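Nisin biosynthesis protein NisC (Lactococcus lactis subsp. lactis, PDB 2G0D) is the zinc-containing cyclase of nisin biosynthesis, closing thioether rings by adding cysteine thiols to dehydrated residues of the precursor peptide. Local coordinates at residues K241-R246 with V301-K306; Y217-G222 with G292-N297; H94-E97 with Y102-L105; I143-L148 with W395-L400; E362-E367 with E374-C379. One frame throughout, in Å; residues are numbered along the deposited sequence.

Overall arrangement
All five contacts belong to one alpha-helical toroid, and the pair 143-148 with 395-400 (interaction 4) lies deepest, about 7 Å from the centre of the chain. Interaction 3 comes first along the sequence. Interactions 1, 2 and 5 are nested inside the loop that interaction 4 closes, and the segments of interactions 1 and 2 alternate. Those two are 19 Å apart centre to centre but touch, through V301 and G292 on the consecutive helices 281-294 and 298-314. Interaction 2 also touches interaction 4, with Y217 against Q397. Interactions 3 and 5 tie neighbouring elements locally, and interaction 5 approaches the zinc site, so contacts between near and distant parts of the sequence together join the toroid that carries the metal.

Interaction 1. Residues K241-R246 with V301-K306; sequences KFELER and VDKAEK
Nearly full extension of two side chains joins E243 to K303. In K303, CG is anti to the backbone N (chi1 -168°) and the rest of the chain stays stretched as far as NZ; in E243, CG is likewise anti (chi1 -179°) and the chain continues straight to the carboxylate. Each therefore reaches away from its own backbone, and the two approach from opposite directions: the CA atoms of E243 and K303, the nearest pair between the segments, are 12.0 Å apart. The link is a salt bridge between OE1 of E243 and NZ of K303. Its modelled length of 2.4 Å is too short to be taken literally, so the ion pair is plausible from its charges, but its exact geometry is doubtful. The engagement is one-sided, because OE2 of E243 remains 3.9 Å from NZ of K303. That second oxygen is occupied otherwise, accepting a hydrogen bond from the backbone N of F250. The same lysine nitrogen also forms a salt bridge with E240, while the K303 side chain touches Y288 of helix 281-294. E243 is the first residue to leave helical geometry after helix 226-242, so the ion pair joins the exit of that helix to helix 298-314 of the alpha toroid. Only 76 Å² is buried between the segments, which leaves the electrostatic pair as essentially the whole contact. With two carboxylates converging on NZ of K303, the lysine would be expected to stay protonated, and its ammonium group would pair with E240 in the last turn of helix 226-242 and with E243 just past it.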
# COMPACT_ATOMS: atom_id res chain seq x y z
N LYS A 241 -10.16 19.25 -8.26
CA LYS A 241 -10.97 19.63 -9.42
C LYS A 241 -12.08 18.61 -9.68
O LYS A 241 -13.22 18.99 -9.93
CB LYS A 241 -10.13 19.82 -10.68
CG LYS A 241 -10.72 20.85 -11.68
CD LYS A 241 -10.34 22.29 -11.27
CE LYS A 241 -10.70 23.34 -12.32
NZ LYS A 241 -12.18 23.64 -12.36
N PHE A 242 -11.74 17.33 -9.61
CA PHE A 242 -12.68 16.29 -10.02
C PHE A 242 -13.50 15.66 -8.86
O PHE A 242 -14.28 14.73 -9.09
CB PHE A 242 -11.98 15.24 -10.90
CG PHE A 242 -11.55 15.79 -12.26
CD1 PHE A 242 -10.23 16.13 -12.50
CD2 PHE A 242 -12.48 15.96 -13.29
CE1 PHE A 242 -9.83 16.63 -13.76
CE2 PHE A 242 -12.10 16.47 -14.53
CZ PHE A 242 -10.77 16.80 -14.76
N GLU A 243 -13.32 16.18 -7.64
CA GLU A 243 -14.14 15.77 -6.49
C GLU A 243 -15.63 15.91 -6.82
O GLU A 243 -16.05 16.92 -7.40
CB GLU A 243 -13.83 16.58 -5.24
CG GLU A 243 -14.65 16.13 -4.05
CD GLU A 243 -14.43 16.97 -2.78
OE1 GLU A 243 -13.60 17.91 -2.78
OE2 GLU A 243 -15.09 16.67 -1.77
N LEU A 244 -16.42 14.89 -6.47
CA LEU A 244 -17.87 14.96 -6.68
C LEU A 244 -18.52 15.94 -5.71
O LEU A 244 -17.92 16.36 -4.71
CB LEU A 244 -18.53 13.57 -6.63
CG LEU A 244 -17.99 12.55 -7.64
CD1 LEU A 244 -18.62 11.16 -7.42
CD2 LEU A 244 -18.20 13.05 -9.07
N GLU A 245 -19.76 16.31 -6.01
CA GLU A 245 -20.32 17.52 -5.45
C GLU A 245 -21.56 17.23 -4.63
O GLU A 245 -22.28 16.24 -4.88
CB GLU A 245 -20.59 18.52 -6.58
CG GLU A 245 -19.32 19.26 -7.04
CD GLU A 245 -19.38 19.83 -8.46
OE1 GLU A 245 -18.33 20.36 -8.89
OE2 GLU A 245 -20.43 19.76 -9.14
N ARG A 246 -21.79 18.09 -3.62
CA ARG A 246 -23.03 18.12 -2.84
C ARG A 246 -23.26 16.81 -2.05
O ARG A 246 -22.43 16.44 -1.23
CB ARG A 246 -24.24 18.50 -3.73
CG ARG A 246 -24.09 19.80 -4.58
CD ARG A 246 -24.41 21.07 -3.81
NE ARG A 246 -25.80 21.57 -3.95
CZ ARG A 246 -26.86 21.03 -3.34
NH1 ARG A 246 -28.05 21.56 -3.49
NH2 ARG A 246 -26.73 19.95 -2.59
N VAL A 301 -4.78 19.14 5.32
CA VAL A 301 -4.83 18.26 6.47
C VAL A 301 -6.26 18.19 7.01
O VAL A 301 -6.80 17.10 7.19
CB VAL A 301 -3.83 18.66 7.58
CG1 VAL A 301 -4.03 17.78 8.81
CG2 VAL A 301 -2.38 18.52 7.09
N ASP A 302 -6.88 19.35 7.23
CA ASP A 302 -8.27 19.41 7.70
C ASP A 302 -9.25 18.68 6.73
O ASP A 302 -10.17 18.01 7.17
CB ASP A 302 -8.72 20.88 7.99
CG ASP A 302 -7.95 21.52 9.18
OD1 ASP A 302 -7.22 20.78 9.90
OD2 ASP A 302 -8.05 22.76 9.39
N LYS A 303 -9.02 18.81 5.42
CA LYS A 303 -9.86 18.10 4.44
C LYS A 303 -9.65 16.60 4.56
O LYS A 303 -10.62 15.85 4.56
CB LYS A 303 -9.57 18.51 3.01
CG LYS A 303 -10.64 18.00 2.05
CD LYS A 303 -10.67 18.77 0.74
CE LYS A 303 -11.73 18.18 -0.17
NZ LYS A 303 -12.07 19.06 -1.29
N ALA A 304 -8.39 16.17 4.69
CA ALA A 304 -8.09 14.74 4.85
C ALA A 304 -9.01 14.11 5.90
O ALA A 304 -9.58 13.06 5.68
CB ALA A 304 -6.61 14.51 5.18
N GLU A 305 -9.16 14.78 7.05
CA GLU A 305 -9.98 14.23 8.12
C GLU A 305 -11.45 14.15 7.76
O GLU A 305 -12.13 13.18 8.09
CB GLU A 305 -9.85 15.08 9.37
CG GLU A 305 -8.54 14.91 10.04
CD GLU A 305 -8.63 15.30 11.49
OE1 GLU A 305 -9.17 14.48 12.29
OE2 GLU A 305 -8.18 16.41 11.80
N LYS A 306 -11.93 15.19 7.09
CA LYS A 306 -13.33 15.26 6.67
C LYS A 306 -13.63 14.14 5.68
O LYS A 306 -14.64 13.47 5.79
CB LYS A 306 -13.65 16.65 6.08
CG LYS A 306 -13.65 17.80 7.10
CD LYS A 306 -14.27 19.06 6.48
CE LYS A 306 -14.08 20.31 7.32
NZ LYS A 306 -14.07 20.11 8.80

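Interaction 2. Residues Y217-G222 with G292-N297; sequences YAHIKG and GLALDN
I220 leans against A294 through one branch of its side chain and directs the other elsewhere. Its CB sets off toward segment 292-297 but makes no close contact there. CG2, placed anti to the carbonyl carbon, does the touching: it lies 4.1 Å from CA and 4.2 Å from CB of A294, a purely apolar meeting of a methyl group with the small alanine. CG1 takes the position between the backbone N and the carbonyl carbon (chi1 67°), which turns the longer branch away from A294. At the tip, CD1 of I220 settles 3.8 Å from CD1 of Y217, one turn earlier in the same helix, and the side chain also packs on F405. Next to I220, the ring of H219 lies obliquely beside O of A294. The small reach of the alanine CB matches the close approach of the backbones, with CA of I220 and CA of A294 6.2 Å apart. Both helices finish here. G222 closes helix 208-221 with positive phi, its N bonded to O of H219 at 3.0 Å and more weakly to O of A218. After helix 281-294, D296 also has positive phi, and N297 caps the next helix through F300 N. The contact thus joins two helix C-termini of the alpha toroid, the first ending in a Schellman motif.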
# COMPACT_ATOMS: atom_id res chain seq x y z
N TYR A 217 5.83 11.64 0.82
CA TYR A 217 6.69 10.89 1.75
C TYR A 217 8.16 11.04 1.41
O TYR A 217 8.94 11.30 2.30
CB TYR A 217 6.29 9.41 1.83
CG TYR A 217 7.07 8.57 2.85
CD1 TYR A 217 7.10 8.92 4.20
CD2 TYR A 217 7.75 7.41 2.45
CE1 TYR A 217 7.79 8.14 5.14
CE2 TYR A 217 8.43 6.63 3.39
CZ TYR A 217 8.43 6.99 4.71
OH TYR A 217 9.12 6.22 5.62
N ALA A 218 8.53 10.89 0.14
CA ALA A 218 9.90 11.20 -0.35
C ALA A 218 10.39 12.59 0.06
O ALA A 218 11.48 12.71 0.58
CB ALA A 218 10.00 11.03 -1.89
N HIS A 219 9.57 13.63 -0.15
CA HIS A 219 9.92 14.98 0.33
C HIS A 219 10.26 15.06 1.83
O HIS A 219 11.29 15.60 2.19
CB HIS A 219 8.86 16.02 -0.01
CG HIS A 219 9.18 17.39 0.50
ND1 HIS A 219 8.46 18.00 1.51
CD2 HIS A 219 10.17 18.26 0.18
CE1 HIS A 219 8.97 19.20 1.76
NE2 HIS A 219 10.01 19.37 0.96
N ILE A 220 9.40 14.51 2.71
CA ILE A 220 9.69 14.56 4.14
C ILE A 220 10.93 13.73 4.48
O ILE A 220 11.62 14.02 5.47
CB ILE A 220 8.47 14.18 5.07
CG1 ILE A 220 8.07 12.71 4.92
CG2 ILE A 220 7.31 15.17 4.92
CD1 ILE A 220 8.70 11.83 5.99
N LYS A 221 11.23 12.71 3.67
CA LYS A 221 12.42 11.90 3.89
C LYS A 221 13.73 12.60 3.48
O LYS A 221 14.82 12.16 3.87
CB LYS A 221 12.29 10.53 3.23
CG LYS A 221 11.26 9.59 3.91
CD LYS A 221 11.57 9.44 5.42
CE LYS A 221 11.81 8.04 5.79
NZ LYS A 221 12.31 7.89 7.17
N GLY A 222 13.60 13.69 2.72
CA GLY A 222 14.75 14.51 2.29
C GLY A 222 15.01 14.44 0.79
O GLY A 222 15.98 14.99 0.29
N GLY A 292 -0.78 17.64 2.74
CA GLY A 292 -0.97 18.71 3.71
C GLY A 292 0.16 18.86 4.70
O GLY A 292 0.57 19.99 5.02
N LEU A 293 0.66 17.74 5.22
CA LEU A 293 1.80 17.77 6.14
C LEU A 293 3.09 18.11 5.38
O LEU A 293 3.87 18.92 5.87
CB LEU A 293 1.95 16.48 6.95
CG LEU A 293 0.76 16.09 7.85
CD1 LEU A 293 0.89 14.62 8.34
CD2 LEU A 293 0.55 17.06 9.02
N ALA A 294 3.29 17.53 4.19
CA ALA A 294 4.50 17.80 3.38
C ALA A 294 4.60 19.23 2.85
O ALA A 294 5.71 19.78 2.78
CB ALA A 294 4.62 16.82 2.22
N LEU A 295 3.46 19.79 2.44
CA LEU A 295 3.35 21.16 1.87
C LEU A 295 3.00 22.22 2.94
O LEU A 295 2.89 23.42 2.63
CB LEU A 295 2.31 21.17 0.72
CG LEU A 295 2.62 20.26 -0.49
CD1 LEU A 295 1.45 20.13 -1.46
CD2 LEU A 295 3.87 20.75 -1.27
N ASP A 296 2.87 21.80 4.19
CA ASP A 296 2.46 22.68 5.29
C ASP A 296 1.17 23.46 4.94
O ASP A 296 1.10 24.68 5.03
CB ASP A 296 3.61 23.61 5.73
CG ASP A 296 3.34 24.29 7.07
OD1 ASP A 296 2.54 23.75 7.87
OD2 ASP A 296 3.93 25.37 7.33
N ASN A 297 0.16 22.70 4.52
CA ASN A 297 -1.13 23.27 4.15
C ASN A 297 -2.18 22.75 5.14
O ASN A 297 -2.47 21.57 5.17
CB ASN A 297 -1.45 22.89 2.70
CG ASN A 297 -2.68 23.59 2.18
OD1 ASN A 297 -3.73 23.59 2.82
ND2 ASN A 297 -2.55 24.21 1.02

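Interaction 3. Residues H94-E97 with Y102-L105; sequences HLRE and YKNL
K103 NZ meets two partners, both through weak bonds: the carboxylate of E97 and a water that leads back to R96. The charged bond to OE1 of E97 measures 2.9 Å from NZ of K103 and is a salt bridge, although its hydrogen-bond geometry is weak. The water accepts from the same nitrogen, again weakly, and donates a firmer bond of 2.8 Å to O of R96. Two bends bring the ammonium group there: K103 runs straight to CD, then turns at chi3 (-94°) and chi4, which curls NZ back toward the loop. E97 is itself bent at chi2, so that its carboxylate returns to meet it. The middle of the lysine serves R96, whose extended chain crosses it: CG of K103 sits over one face of the guanidinium, offset toward its rim, and CE of K103 is 3.7 Å from NH2 of R96. The polar end of R96 finds its strongest partner further along helix 100-122, in a salt bridge from NH2 to D107. Next to these charged groups L95 covers Y102. CB of L95 stands 3.9 Å from the ring centroid of Y102, 18° off the ring normal, a CH-pi contact over the face. The phenol OH is bonded to D61, which ties the far end of the ring to helix 53-74. NE of R96 and NZ of K103 are 4.5 Å apart, but E97 and D107 each supply a carboxylate; their balance probably lets two cations share the place where this loop packs on the start of helix 100-122, a helix of the alpha toroid.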
# COMPACT_ATOMS: atom_id res chain seq x y z
N HIS A 94 13.19 -5.63 9.70
CA HIS A 94 13.42 -5.45 11.16
C HIS A 94 14.46 -6.40 11.77
O HIS A 94 14.95 -6.17 12.87
CB HIS A 94 12.13 -5.64 11.92
CG HIS A 94 11.57 -7.01 11.78
ND1 HIS A 94 10.96 -7.44 10.62
CD2 HIS A 94 11.55 -8.06 12.63
CE1 HIS A 94 10.59 -8.69 10.76
NE2 HIS A 94 10.94 -9.10 11.97
N LEU A 95 14.82 -7.43 11.02
CA LEU A 95 15.78 -8.43 11.47
C LEU A 95 17.22 -8.15 11.00
O LEU A 95 18.14 -8.87 11.38
CB LEU A 95 15.34 -9.80 11.00
CG LEU A 95 14.06 -10.39 11.61
CD1 LEU A 95 13.58 -11.61 10.82
CD2 LEU A 95 14.28 -10.77 13.07
N ARG A 96 17.37 -7.10 10.17
CA ARG A 96 18.65 -6.69 9.59
C ARG A 96 19.85 -6.81 10.52
O ARG A 96 20.85 -7.44 10.17
CB ARG A 96 18.57 -5.27 8.99
CG ARG A 96 19.84 -4.91 8.18
CD ARG A 96 19.72 -3.69 7.25
NE ARG A 96 21.03 -3.40 6.65
CZ ARG A 96 21.48 -3.87 5.48
NH1 ARG A 96 20.72 -4.66 4.71
NH2 ARG A 96 22.71 -3.56 5.07
N GLU A 97 19.75 -6.23 11.72
CA GLU A 97 20.90 -6.17 12.61
C GLU A 97 20.97 -7.33 13.61
O GLU A 97 21.85 -7.35 14.48
CB GLU A 97 20.95 -4.81 13.34
CG GLU A 97 20.85 -3.59 12.41
CD GLU A 97 22.13 -3.35 11.60
OE1 GLU A 97 23.17 -3.95 11.93
OE2 GLU A 97 22.09 -2.55 10.63
N TYR A 102 20.46 -12.38 7.83
CA TYR A 102 19.37 -11.46 7.46
C TYR A 102 19.89 -10.30 6.63
O TYR A 102 19.36 -10.01 5.55
CB TYR A 102 18.67 -10.90 8.70
CG TYR A 102 18.10 -11.95 9.62
CD1 TYR A 102 17.24 -12.96 9.14
CD2 TYR A 102 18.40 -11.94 10.97
CE1 TYR A 102 16.71 -13.92 10.01
CE2 TYR A 102 17.88 -12.88 11.85
CZ TYR A 102 17.03 -13.86 11.37
OH TYR A 102 16.53 -14.78 12.27
N LYS A 103 20.96 -9.66 7.12
CA LYS A 103 21.61 -8.57 6.41
C LYS A 103 22.12 -9.02 5.04
O LYS A 103 21.99 -8.29 4.06
CB LYS A 103 22.75 -7.97 7.27
CG LYS A 103 23.64 -6.99 6.51
CD LYS A 103 24.78 -6.40 7.38
CE LYS A 103 24.37 -5.05 8.01
NZ LYS A 103 24.09 -5.13 9.48
N ASN A 104 22.70 -10.21 4.98
CA ASN A 104 23.19 -10.76 3.70
C ASN A 104 22.05 -10.91 2.71
O ASN A 104 22.16 -10.49 1.57
CB ASN A 104 23.92 -12.10 3.89
CG ASN A 104 25.35 -11.92 4.39
OD1 ASN A 104 25.88 -10.81 4.46
ND2 ASN A 104 25.98 -13.04 4.75
N LEU A 105 20.94 -11.49 3.16
CA LEU A 105 19.75 -11.62 2.33
C LEU A 105 19.19 -10.27 1.89
O LEU A 105 18.85 -10.09 0.72
CB LEU A 105 18.67 -12.45 3.06
CG LEU A 105 17.37 -12.75 2.30
CD1 LEU A 105 17.64 -13.39 0.90
CD2 LEU A 105 16.45 -13.64 3.14
O HOH W 1 23.46 -8.09 10.94

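Interaction 4. Residues I143-L148 with W395-L400; sequences ILSYLL and WRQALL
This is a buried contact in the interior of the alpha toroid, where helix 140-147 meets a 3-10 segment spanning 395-399. S145 supplies the link: its OG, anti to the backbone N (chi1 -171°), donates a hydrogen bond of 2.8 Å to the backbone O of Q397. The angle at that oxygen, C=O to donor, is 131°, and the hydroxyl stands 37° out of the carbonyl plane. CG of Q397 also packs closely on the hydroxyl, 3.3 Å from OG of S145, and comes equally near the backbone O of S145. CD2 of L400 completes the cover, 3.6 Å from OG of S145. Around the pair, Y217 and F402 touch the glutamine, and I214 touches the serine. R396, the residue before Q397, forms salt bridges with E332 and D403, which ties the 3-10 segment to those acidic residues as well. The L400 side chain is about 13 Å from the zinc ion, so this is core architecture at some remove from the metal. The Q397 carbonyl oxygen has a second donor, N of L400 at 3.1 Å, which reaches it from the face opposite to the serine hydroxyl.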
# COMPACT_ATOMS: atom_id res chain seq x y z
N ILE A 143 7.65 0.08 -4.61
CA ILE A 143 9.08 -0.20 -4.42
C ILE A 143 9.78 0.93 -3.66
O ILE A 143 10.53 0.66 -2.73
CB ILE A 143 9.79 -0.49 -5.77
CG1 ILE A 143 9.36 -1.86 -6.30
CG2 ILE A 143 11.34 -0.42 -5.63
CD1 ILE A 143 9.90 -2.21 -7.73
N LEU A 144 9.50 2.18 -4.04
CA LEU A 144 10.04 3.36 -3.36
C LEU A 144 9.62 3.41 -1.88
O LEU A 144 10.38 3.82 -1.02
CB LEU A 144 9.62 4.62 -4.13
CG LEU A 144 10.16 6.01 -3.72
CD1 LEU A 144 11.70 6.02 -3.63
CD2 LEU A 144 9.68 7.05 -4.67
N SER A 145 8.41 2.96 -1.58
CA SER A 145 7.92 2.93 -0.18
C SER A 145 8.89 2.16 0.70
O SER A 145 9.30 2.64 1.77
CB SER A 145 6.53 2.29 -0.10
OG SER A 145 6.00 2.46 1.20
N TYR A 146 9.24 0.95 0.24
CA TYR A 146 10.26 0.12 0.88
C TYR A 146 11.64 0.80 0.87
O TYR A 146 12.29 0.89 1.92
CB TYR A 146 10.38 -1.28 0.25
CG TYR A 146 11.66 -1.98 0.68
CD1 TYR A 146 11.79 -2.52 1.97
CD2 TYR A 146 12.75 -2.08 -0.18
CE1 TYR A 146 12.98 -3.13 2.38
CE2 TYR A 146 13.95 -2.67 0.22
CZ TYR A 146 14.07 -3.18 1.51
OH TYR A 146 15.26 -3.79 1.91
N LEU A 147 12.08 1.27 -0.30
CA LEU A 147 13.43 1.88 -0.43
C LEU A 147 13.67 3.01 0.55
O LEU A 147 14.76 3.08 1.12
CB LEU A 147 13.74 2.33 -1.88
CG LEU A 147 13.86 1.19 -2.91
CD1 LEU A 147 13.92 1.77 -4.34
CD2 LEU A 147 15.07 0.29 -2.63
N LEU A 148 12.64 3.84 0.79
CA LEU A 148 12.76 5.01 1.68
C LEU A 148 12.98 4.70 3.17
O LEU A 148 13.33 5.60 3.96
CB LEU A 148 11.56 5.96 1.49
CG LEU A 148 11.56 6.68 0.14
CD1 LEU A 148 10.19 7.28 -0.13
CD2 LEU A 148 12.66 7.78 0.05
N TRP A 395 5.49 -3.49 8.54
CA TRP A 395 4.34 -3.93 7.72
C TRP A 395 3.50 -2.79 7.16
O TRP A 395 3.00 -2.88 6.03
CB TRP A 395 3.42 -4.91 8.47
CG TRP A 395 2.58 -4.32 9.59
CD1 TRP A 395 3.01 -4.02 10.87
CD2 TRP A 395 1.17 -4.03 9.57
NE1 TRP A 395 1.96 -3.56 11.62
CE2 TRP A 395 0.82 -3.55 10.85
CE3 TRP A 395 0.16 -4.13 8.58
CZ2 TRP A 395 -0.49 -3.16 11.19
CZ3 TRP A 395 -1.14 -3.75 8.92
CH2 TRP A 395 -1.45 -3.26 10.21
N ARG A 396 3.32 -1.73 7.95
CA ARG A 396 2.50 -0.56 7.57
C ARG A 396 2.96 0.18 6.32
O ARG A 396 2.15 0.82 5.63
CB ARG A 396 2.40 0.44 8.74
CG ARG A 396 1.34 0.05 9.76
CD ARG A 396 1.43 0.90 11.07
NE ARG A 396 0.39 0.47 12.02
CZ ARG A 396 0.35 0.73 13.33
NH1 ARG A 396 -0.67 0.25 14.04
NH2 ARG A 396 1.31 1.46 13.94
N GLN A 397 4.27 0.08 6.04
CA GLN A 397 4.89 0.65 4.85
C GLN A 397 4.20 0.16 3.59
O GLN A 397 4.08 0.91 2.62
CB GLN A 397 6.38 0.28 4.78
CG GLN A 397 7.25 1.26 3.97
CD GLN A 397 7.48 2.62 4.70
OE1 GLN A 397 8.08 3.57 4.14
NE2 GLN A 397 7.00 2.70 5.91
N ALA A 398 3.77 -1.09 3.60
CA ALA A 398 3.15 -1.71 2.43
C ALA A 398 1.79 -1.08 2.08
O ALA A 398 1.29 -1.22 0.97
CB ALA A 398 2.97 -3.20 2.67
N LEU A 399 1.20 -0.39 3.07
CA LEU A 399 -0.10 0.29 2.92
C LEU A 399 0.05 1.79 2.81
O LEU A 399 -0.94 2.51 2.81
CB LEU A 399 -0.99 -0.05 4.13
CG LEU A 399 -1.47 -1.50 4.29
CD1 LEU A 399 -2.36 -1.66 5.54
CD2 LEU A 399 -2.25 -1.94 3.06
N LEU A 400 1.30 2.26 2.72
CA LEU A 400 1.63 3.70 2.73
C LEU A 400 1.11 4.38 3.98
O LEU A 400 0.61 5.52 3.94
CB LEU A 400 1.12 4.46 1.48
CG LEU A 400 1.39 3.90 0.07
CD1 LEU A 400 0.88 4.90 -1.00
CD2 LEU A 400 2.87 3.51 -0.18

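Interaction 5. Residues E362-E367 with E374-C379; sequences EEYGDE and EGISGC
Y364 and I376 bring their backbones to 6.7 Å between CA atoms, where the loop after helix 357-362 returns to the N-terminal end of helix 376-387 in the alpha toroid. From a non-helical backbone, the ring of Y364 reaches across because CG is anti to the backbone N (chi1 -156°), and it lies along the first turn of the helix. The phenol OH donates a 2.8 Å hydrogen bond to O of E374, approaching from above the carbonyl plane, 48° out of it, while that oxygen sits at the edge of the ring. One ring face receives the backbone of I376: its CA is 4.0 Å from the ring centroid of Y364 in a CH-pi contact, 23° off the normal. The I376 side chain slides past in the opposite direction, so that its CD1 ends 3.7 Å from CB of Y364. Together the bond at OH and the packing at CB engage the side chain at its two ends. The contact borders the metal site made by C278, C324 and H325: the E374 side chain touches H325 and comes about 5 Å from the zinc ion, and Y364 thus grips the backbone of a residue next to the metal. C379, one helical turn beyond I376, adds an oblique sulfur-aromatic contact, its SG 5.0 Å from the Y364 ring centroid and its CB 3.7 Å from CE1 of Y364.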
# COMPACT_ATOMS: atom_id res chain seq x y z
N GLU A 362 -13.76 -15.11 13.74
CA GLU A 362 -14.52 -16.35 13.64
C GLU A 362 -15.32 -16.41 12.34
O GLU A 362 -15.38 -17.45 11.68
CB GLU A 362 -15.45 -16.49 14.84
CG GLU A 362 -16.18 -17.83 14.95
CD GLU A 362 -17.50 -17.70 15.69
OE1 GLU A 362 -17.47 -17.40 16.91
OE2 GLU A 362 -18.56 -17.91 15.05
N GLU A 363 -15.93 -15.29 11.97
CA GLU A 363 -16.70 -15.22 10.74
C GLU A 363 -15.84 -14.85 9.54
O GLU A 363 -16.35 -14.73 8.43
CB GLU A 363 -17.85 -14.22 10.87
CG GLU A 363 -18.92 -14.60 11.90
CD GLU A 363 -20.10 -13.63 11.92
OE1 GLU A 363 -20.35 -12.96 10.89
OE2 GLU A 363 -20.78 -13.53 12.96
N TYR A 364 -14.54 -14.65 9.75
CA TYR A 364 -13.66 -14.29 8.64
C TYR A 364 -13.67 -15.44 7.61
O TYR A 364 -13.44 -16.60 7.95
CB TYR A 364 -12.24 -13.96 9.13
CG TYR A 364 -11.50 -13.06 8.17
CD1 TYR A 364 -11.38 -11.70 8.40
CD2 TYR A 364 -10.96 -13.58 6.99
CE1 TYR A 364 -10.74 -10.87 7.48
CE2 TYR A 364 -10.33 -12.77 6.06
CZ TYR A 364 -10.20 -11.42 6.32
OH TYR A 364 -9.58 -10.62 5.41
N GLY A 365 -13.98 -15.12 6.36
CA GLY A 365 -14.06 -16.14 5.32
C GLY A 365 -12.78 -16.96 5.15
O GLY A 365 -11.66 -16.43 5.26
N ASP A 366 -12.94 -18.26 4.89
CA ASP A 366 -11.80 -19.09 4.48
C ASP A 366 -11.48 -18.89 3.00
O ASP A 366 -10.39 -19.25 2.55
CB ASP A 366 -12.08 -20.57 4.77
N GLU A 367 -12.41 -18.28 2.26
CA GLU A 367 -12.32 -18.10 0.80
C GLU A 367 -11.30 -17.04 0.39
O GLU A 367 -10.89 -16.98 -0.77
CB GLU A 367 -13.68 -17.72 0.19
CG GLU A 367 -14.91 -18.51 0.70
CD GLU A 367 -15.72 -17.73 1.74
OE1 GLU A 367 -16.84 -18.19 2.10
OE2 GLU A 367 -15.26 -16.66 2.21
N GLU A 374 -5.67 -9.74 1.37
CA GLU A 374 -7.09 -10.07 1.39
C GLU A 374 -7.43 -11.04 2.50
O GLU A 374 -8.61 -11.21 2.84
CB GLU A 374 -7.53 -10.64 0.04
CG GLU A 374 -7.34 -9.62 -1.08
CD GLU A 374 -8.23 -9.87 -2.28
OE1 GLU A 374 -8.84 -10.94 -2.35
OE2 GLU A 374 -8.32 -8.98 -3.15
N GLY A 375 -6.40 -11.68 3.05
CA GLY A 375 -6.60 -12.86 3.89
C GLY A 375 -6.69 -12.51 5.35
O GLY A 375 -6.56 -11.34 5.74
N ILE A 376 -6.92 -13.53 6.17
CA ILE A 376 -7.07 -13.33 7.61
C ILE A 376 -5.85 -12.71 8.32
O ILE A 376 -6.04 -11.94 9.26
CB ILE A 376 -7.51 -14.62 8.32
CG1 ILE A 376 -7.97 -14.28 9.76
CG2 ILE A 376 -6.41 -15.70 8.27
CD1 ILE A 376 -8.97 -15.26 10.34
N SER A 377 -4.62 -13.02 7.90
CA SER A 377 -3.43 -12.51 8.61
C SER A 377 -3.30 -10.98 8.56
O SER A 377 -2.73 -10.37 9.44
CB SER A 377 -2.15 -13.18 8.11
OG SER A 377 -1.88 -12.75 6.79
N GLY A 378 -3.85 -10.35 7.53
CA GLY A 378 -3.88 -8.89 7.50
C GLY A 378 -4.74 -8.34 8.61
O GLY A 378 -4.36 -7.38 9.30
N CYS A 379 -5.91 -8.96 8.78
CA CYS A 379 -6.85 -8.60 9.84
C CYS A 379 -6.22 -8.78 11.23
O CYS A 379 -6.35 -7.91 12.09
CB CYS A 379 -8.11 -9.46 9.70
SG CYS A 379 -9.44 -9.11 10.86